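Local coordinates for CcbJ (Streptomyces caelestis, PDB 4HGZ), which is probably an S-adenosyl-L-methionine-dependent N-methyltransferase, at residues Ala240-Phe254 against Ser262-Ala274. Residues are numbered along the deposited sequence; the frame is centred on the assembly and turned at random.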
loop_
_atom_site.group_PDB
_atom_site.type_symbol
_atom_site.label_atom_id
_atom_site.label_comp_id
_atom_site.label_asym_id
_atom_site.label_seq_id
_atom_site.Cartn_x
_atom_site.Cartn_y
_atom_site.Cartn_z
ATOM N N ALA C 240 23.490 2.431 -24.707
ATOM C CA ALA C 240 23.460 2.456 -26.160
ATOM C C ALA C 240 24.496 3.438 -26.717
ATOM O O ALA C 240 25.228 3.111 -27.652
ATOM C CB ALA C 240 22.073 2.805 -26.655
ATOM N N ASN C 241 24.561 4.643 -26.157
ATOM C CA ASN C 241 25.563 5.595 -26.628
ATOM C C ASN C 241 26.958 4.993 -26.506
ATOM O O ASN C 241 27.712 4.958 -27.473
ATOM C CB ASN C 241 25.484 6.939 -25.892
ATOM C CG ASN C 241 24.137 7.623 -26.062
ATOM O OD1 ASN C 241 23.320 7.205 -26.888
ATOM N ND2 ASN C 241 23.895 8.682 -25.275
ATOM N N VAL C 242 27.297 4.511 -25.318
ATOM C CA VAL C 242 28.593 3.893 -25.125
ATOM C C VAL C 242 28.842 2.820 -26.192
ATOM O O VAL C 242 29.921 2.752 -26.760
ATOM C CB VAL C 242 28.737 3.310 -23.701
ATOM C CG1 VAL C 242 29.999 2.472 -23.588
ATOM C CG2 VAL C 242 28.775 4.431 -22.694
ATOM N N ALA C 243 27.829 2.005 -26.474
ATOM C CA ALA C 243 27.902 0.976 -27.521
ATOM C C ALA C 243 27.926 1.525 -28.950
ATOM O O ALA C 243 27.917 0.755 -29.906
ATOM C CB ALA C 243 26.746 -0.011 -27.369
ATOM N N GLY C 244 27.946 2.847 -29.099
ATOM C CA GLY C 244 27.909 3.477 -30.427
ATOM C C GLY C 244 26.529 3.556 -31.082
ATOM O O GLY C 244 26.425 3.676 -32.300
ATOM N N LEU C 245 25.468 3.496 -30.279
ATOM C CA LEU C 245 24.103 3.538 -30.797
ATOM C C LEU C 245 23.389 4.790 -30.309
ATOM O O LEU C 245 23.730 5.318 -29.256
ATOM C CB LEU C 245 23.315 2.313 -30.326
ATOM C CG LEU C 245 23.653 0.948 -30.910
ATOM C CD1 LEU C 245 22.955 -0.151 -30.104
ATOM C CD2 LEU C 245 23.261 0.898 -32.375
ATOM N N GLU C 246 22.393 5.252 -31.064
ATOM C CA GLU C 246 21.555 6.385 -30.636
ATOM C C GLU C 246 20.064 6.084 -30.813
ATOM O O GLU C 246 19.650 5.511 -31.821
ATOM C CB GLU C 246 21.940 7.689 -31.355
ATOM C CG GLU C 246 21.440 7.789 -32.798
ATOM C CD GLU C 246 22.062 8.949 -33.575
ATOM O OE1 GLU C 246 22.747 9.792 -32.953
ATOM O OE2 GLU C 246 21.865 9.013 -34.811
ATOM N N LEU C 247 19.265 6.472 -29.822
ATOM C CA LEU C 247 17.831 6.202 -29.820
ATOM C C LEU C 247 17.123 6.969 -30.922
ATOM O O LEU C 247 17.327 8.177 -31.067
ATOM C CB LEU C 247 17.240 6.608 -28.477
ATOM C CG LEU C 247 15.762 6.331 -28.227
ATOM C CD1 LEU C 247 15.514 4.834 -28.136
ATOM C CD2 LEU C 247 15.325 7.038 -26.950
ATOM N N VAL C 248 16.290 6.279 -31.697
ATOM C CA VAL C 248 15.490 6.968 -32.707
ATOM C C VAL C 248 14.001 6.961 -32.383
ATOM O O VAL C 248 13.277 7.849 -32.818
ATOM C CB VAL C 248 15.722 6.430 -34.130
ATOM C CG1 VAL C 248 17.107 6.802 -34.594
ATOM C CG2 VAL C 248 15.535 4.923 -34.177
ATOM N N GLU C 249 13.540 5.978 -31.620
ATOM C CA GLU C 249 12.145 5.993 -31.194
ATOM C C GLU C 249 11.859 5.014 -30.069
ATOM O O GLU C 249 12.526 3.985 -29.938
ATOM C CB GLU C 249 11.212 5.737 -32.376
ATOM C CG GLU C 249 11.476 4.445 -33.120
ATOM C CD GLU C 249 10.723 4.356 -34.441
ATOM O OE1 GLU C 249 9.873 3.451 -34.591
ATOM O OE2 GLU C 249 10.984 5.189 -35.331
ATOM N N ARG C 250 10.869 5.353 -29.251
ATOM C CA ARG C 250 10.446 4.487 -28.167
ATOM C C ARG C 250 8.930 4.427 -28.102
ATOM O O ARG C 250 8.262 5.459 -28.112
ATOM C CB ARG C 250 10.984 4.976 -26.827
ATOM C CG ARG C 250 11.298 3.825 -25.904
ATOM C CD ARG C 250 11.466 4.236 -24.471
ATOM N NE ARG C 250 12.563 5.171 -24.285
ATOM C CZ ARG C 250 13.843 4.832 -24.292
ATOM N NH1 ARG C 250 14.201 3.578 -24.498
ATOM N NH2 ARG C 250 14.769 5.759 -24.107
ATOM N N HIS C 251 8.394 3.215 -28.028
ATOM C CA HIS C 251 6.959 3.014 -27.861
ATOM C C HIS C 251 6.708 2.145 -26.633
ATOM O O HIS C 251 7.645 1.656 -25.999
ATOM C CB HIS C 251 6.364 2.327 -29.093
ATOM C CG HIS C 251 6.903 2.834 -30.387
ATOM N ND1 HIS C 251 6.290 3.836 -31.105
ATOM C CD2 HIS C 251 7.992 2.469 -31.103
ATOM C CE1 HIS C 251 6.981 4.076 -32.206
ATOM N NE2 HIS C 251 8.019 3.258 -32.228
ATOM N N ALA C 252 5.440 1.943 -26.313
ATOM C CA ALA C 252 5.057 1.107 -25.190
ATOM C C ALA C 252 5.007 -0.341 -25.621
ATOM O O ALA C 252 5.019 -1.245 -24.794
ATOM C CB ALA C 252 3.683 1.531 -24.665
ATOM N N ASP C 253 4.921 -0.563 -26.921
ATOM C CA ASP C 253 4.634 -1.894 -27.417
ATOM C C ASP C 253 4.767 -1.922 -28.937
ATOM O O ASP C 253 5.005 -0.888 -29.560
ATOM C CB ASP C 253 3.234 -2.301 -26.988
ATOM C CG ASP C 253 2.156 -1.529 -27.727
ATOM O OD1 ASP C 253 2.498 -0.789 -28.679
ATOM O OD2 ASP C 253 0.969 -1.669 -27.359
ATOM N N PHE C 254 4.612 -3.091 -29.546
ATOM C CA PHE C 254 4.925 -3.183 -30.973
ATOM C C PHE C 254 3.907 -2.534 -31.899
ATOM O O PHE C 254 4.111 -2.498 -33.107
ATOM C CB PHE C 254 5.209 -4.624 -31.403
ATOM C CG PHE C 254 6.550 -5.122 -30.973
ATOM C CD1 PHE C 254 7.706 -4.502 -31.422
ATOM C CD2 PHE C 254 6.660 -6.193 -30.100
ATOM C CE1 PHE C 254 8.955 -4.952 -31.014
ATOM C CE2 PHE C 254 7.899 -6.644 -29.689
ATOM C CZ PHE C 254 9.050 -6.027 -30.152
ATOM N N SER C 262 3.520 4.866 -17.059
ATOM C CA SER C 262 2.759 3.694 -16.635
ATOM C C SER C 262 2.909 2.490 -17.565
ATOM O O SER C 262 2.312 1.440 -17.329
ATOM C CB SER C 262 1.284 4.041 -16.470
ATOM O OG SER C 262 0.680 4.206 -17.732
ATOM N N SER C 263 3.714 2.628 -18.612
ATOM C CA SER C 263 3.878 1.543 -19.560
ATOM C C SER C 263 4.658 0.417 -18.911
ATOM O O SER C 263 5.746 0.634 -18.371
ATOM C CB SER C 263 4.605 2.027 -20.813
ATOM O OG SER C 263 3.864 3.018 -21.509
ATOM N N ARG C 264 4.113 -0.792 -18.962
ATOM C CA ARG C 264 4.797 -1.931 -18.368
ATOM C C ARG C 264 6.071 -2.286 -19.145
ATOM O O ARG C 264 7.069 -2.728 -18.565
ATOM C CB ARG C 264 3.848 -3.124 -18.230
ATOM C CG ARG C 264 2.872 -3.005 -17.042
ATOM C CD ARG C 264 1.806 -4.100 -17.047
ATOM N NE ARG C 264 2.320 -5.395 -17.506
ATOM C CZ ARG C 264 2.984 -6.265 -16.744
ATOM N NH1 ARG C 264 3.229 -5.979 -15.465
ATOM N NH2 ARG C 264 3.405 -7.420 -17.264
ATOM N N TYR C 265 6.051 -2.049 -20.451
ATOM C CA TYR C 265 7.216 -2.337 -21.287
ATOM C C TYR C 265 7.570 -1.158 -22.157
ATOM O O TYR C 265 6.819 -0.193 -22.251
ATOM C CB TYR C 265 6.952 -3.556 -22.184
ATOM C CG TYR C 265 7.014 -4.839 -21.416
ATOM C CD1 TYR C 265 8.200 -5.568 -21.342
ATOM C CD2 TYR C 265 5.902 -5.314 -20.730
ATOM C CE1 TYR C 265 8.270 -6.748 -20.621
ATOM C CE2 TYR C 265 5.968 -6.495 -19.994
ATOM C CZ TYR C 265 7.156 -7.202 -19.948
ATOM O OH TYR C 265 7.232 -8.367 -19.232
ATOM N N HIS C 266 8.722 -1.237 -22.805
ATOM C CA HIS C 266 8.962 -0.367 -23.931
ATOM C C HIS C 266 9.603 -1.132 -25.076
ATOM O O HIS C 266 10.176 -2.199 -24.889
ATOM C CB HIS C 266 9.797 0.842 -23.547
ATOM C CG HIS C 266 11.190 0.507 -23.115
ATOM N ND1 HIS C 266 12.248 0.456 -23.996
ATOM C CD2 HIS C 266 11.703 0.244 -21.890
ATOM C CE1 HIS C 266 13.350 0.152 -23.335
ATOM N NE2 HIS C 266 13.047 0.023 -22.055
ATOM N N VAL C 267 9.443 -0.583 -26.269
ATOM C CA VAL C 267 10.109 -1.069 -27.445
ATOM C C VAL C 267 10.962 0.095 -27.910
ATOM O O VAL C 267 10.462 1.195 -28.128
ATOM C CB VAL C 267 9.099 -1.441 -28.522
ATOM C CG1 VAL C 267 9.793 -1.679 -29.843
ATOM C CG2 VAL C 267 8.307 -2.652 -28.100
ATOM N N SER C 268 12.256 -0.139 -28.032
ATOM C CA SER C 268 13.180 0.921 -28.377
ATOM C C SER C 268 13.898 0.577 -29.667
ATOM O O SER C 268 14.261 -0.579 -29.903
ATOM C CB SER C 268 14.192 1.132 -27.247
ATOM O OG SER C 268 13.530 1.355 -26.015
ATOM N N VAL C 269 14.095 1.592 -30.497
ATOM C CA VAL C 269 14.756 1.428 -31.773
ATOM C C VAL C 269 15.986 2.329 -31.826
ATOM O O VAL C 269 15.880 3.555 -31.642
ATOM C CB VAL C 269 13.827 1.822 -32.925
ATOM C CG1 VAL C 269 14.476 1.504 -34.261
ATOM C CG2 VAL C 269 12.507 1.125 -32.787
ATOM N N TYR C 270 17.142 1.720 -32.093
ATOM C CA TYR C 270 18.423 2.425 -32.114
ATOM C C TYR C 270 19.083 2.346 -33.489
ATOM O O TYR C 270 18.892 1.368 -34.228
ATOM C CB TYR C 270 19.373 1.809 -31.087
ATOM C CG TYR C 270 18.898 1.889 -29.658
ATOM C CD1 TYR C 270 19.178 3.000 -28.873
ATOM C CD2 TYR C 270 18.172 0.855 -29.091
ATOM C CE1 TYR C 270 18.755 3.070 -27.563
ATOM C CE2 TYR C 270 17.743 0.921 -27.788
ATOM C CZ TYR C 270 18.032 2.031 -27.027
ATOM O OH TYR C 270 17.599 2.103 -25.720
ATOM N N ARG C 271 19.865 3.377 -33.812
ATOM C CA ARG C 271 20.670 3.418 -35.026
ATOM C C ARG C 271 22.130 3.516 -34.638
ATOM O O ARG C 271 22.457 3.831 -33.499
ATOM C CB ARG C 271 20.348 4.655 -35.863
ATOM C CG ARG C 271 19.127 4.561 -36.733
ATOM C CD ARG C 271 19.024 5.805 -37.613
ATOM N NE ARG C 271 19.143 7.032 -36.824
ATOM C CZ ARG C 271 19.246 8.252 -37.340
ATOM N NH1 ARG C 271 19.258 8.425 -38.656
ATOM N NH2 ARG C 271 19.344 9.303 -36.537
ATOM N N ALA C 272 23.007 3.269 -35.602
ATOM C CA ALA C 272 24.424 3.511 -35.427
ATOM C C ALA C 272 24.611 5.014 -35.344
ATOM O O ALA C 272 23.916 5.754 -36.027
ATOM C CB ALA C 272 25.188 2.956 -36.603
ATOM N N ALA C 273 25.544 5.471 -34.516
ATOM C CA ALA C 273 25.733 6.906 -34.323
ATOM C C ALA C 273 26.557 7.538 -35.441
ATOM O O ALA C 273 27.664 7.094 -35.739
ATOM C CB ALA C 273 26.361 7.187 -32.975
ATOM N N ALA C 274 26.006 8.584 -36.049
ATOM C CA ALA C 274 26.682 9.317 -37.120
ATOM C C ALA C 274 28.200 9.099 -37.131
ATOM O O ALA C 274 28.859 9.149 -36.091
ATOM C CB ALA C 274 26.348 10.808 -37.031
HETATM O O HOH W 1 4.166 -1.361 -22.409
#
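Tyr-270 packs its ring against Leu-247 CD1, which stands over one face 4.1 Å from the ring centroid, while Ala-240 CB from helix 233-242 approaches Tyr-270 CE1 obliquely. This is the antiparallel edge hairpin of the class I methyltransferase (Rossmann-like) fold: strand 265-272 enters the otherwise parallel sheet beside strand 164-171, and strand 245-251 borders it. On the other face of the sheet, Val-267 CG2 sits 3.9 Å from the centroid of the Phe-254 ring, close to its normal. Both valine methyls reach the ring because CG1 is anti to the backbone N (chi1 168°) and CG2 beside it. Phe-56 of helix 50-61 also meets the Phe-254 ring, and the Phe-254 side chain lies about 6 Å from that of Arg-75, a residue of the S-adenosyl-L-homocysteine site.

Between these clusters, a classic beta bulge sets Val-248 and Glu-249 against Val-269, whose O takes a nearly axial bond from Val-248 N (2.8 Å) and a weak one from Glu-249 N. Beyond it, Arg-250 bends at chi3, bringing NH1 to a weak bond with Ser-268 OG; its NH2 pairs with Asp-237, which also binds Tyr-270 OH. At the outer edge, Glu-246 OE2 forms a salt bridge with Arg-271 NH2 (3.1 Å), the carboxylate and guanidinium planes 30° apart. His-251 NE2 donates within its ring plane to Glu-249 OE1 at 3.0 Å, meeting that oxygen from above the carboxylate plane.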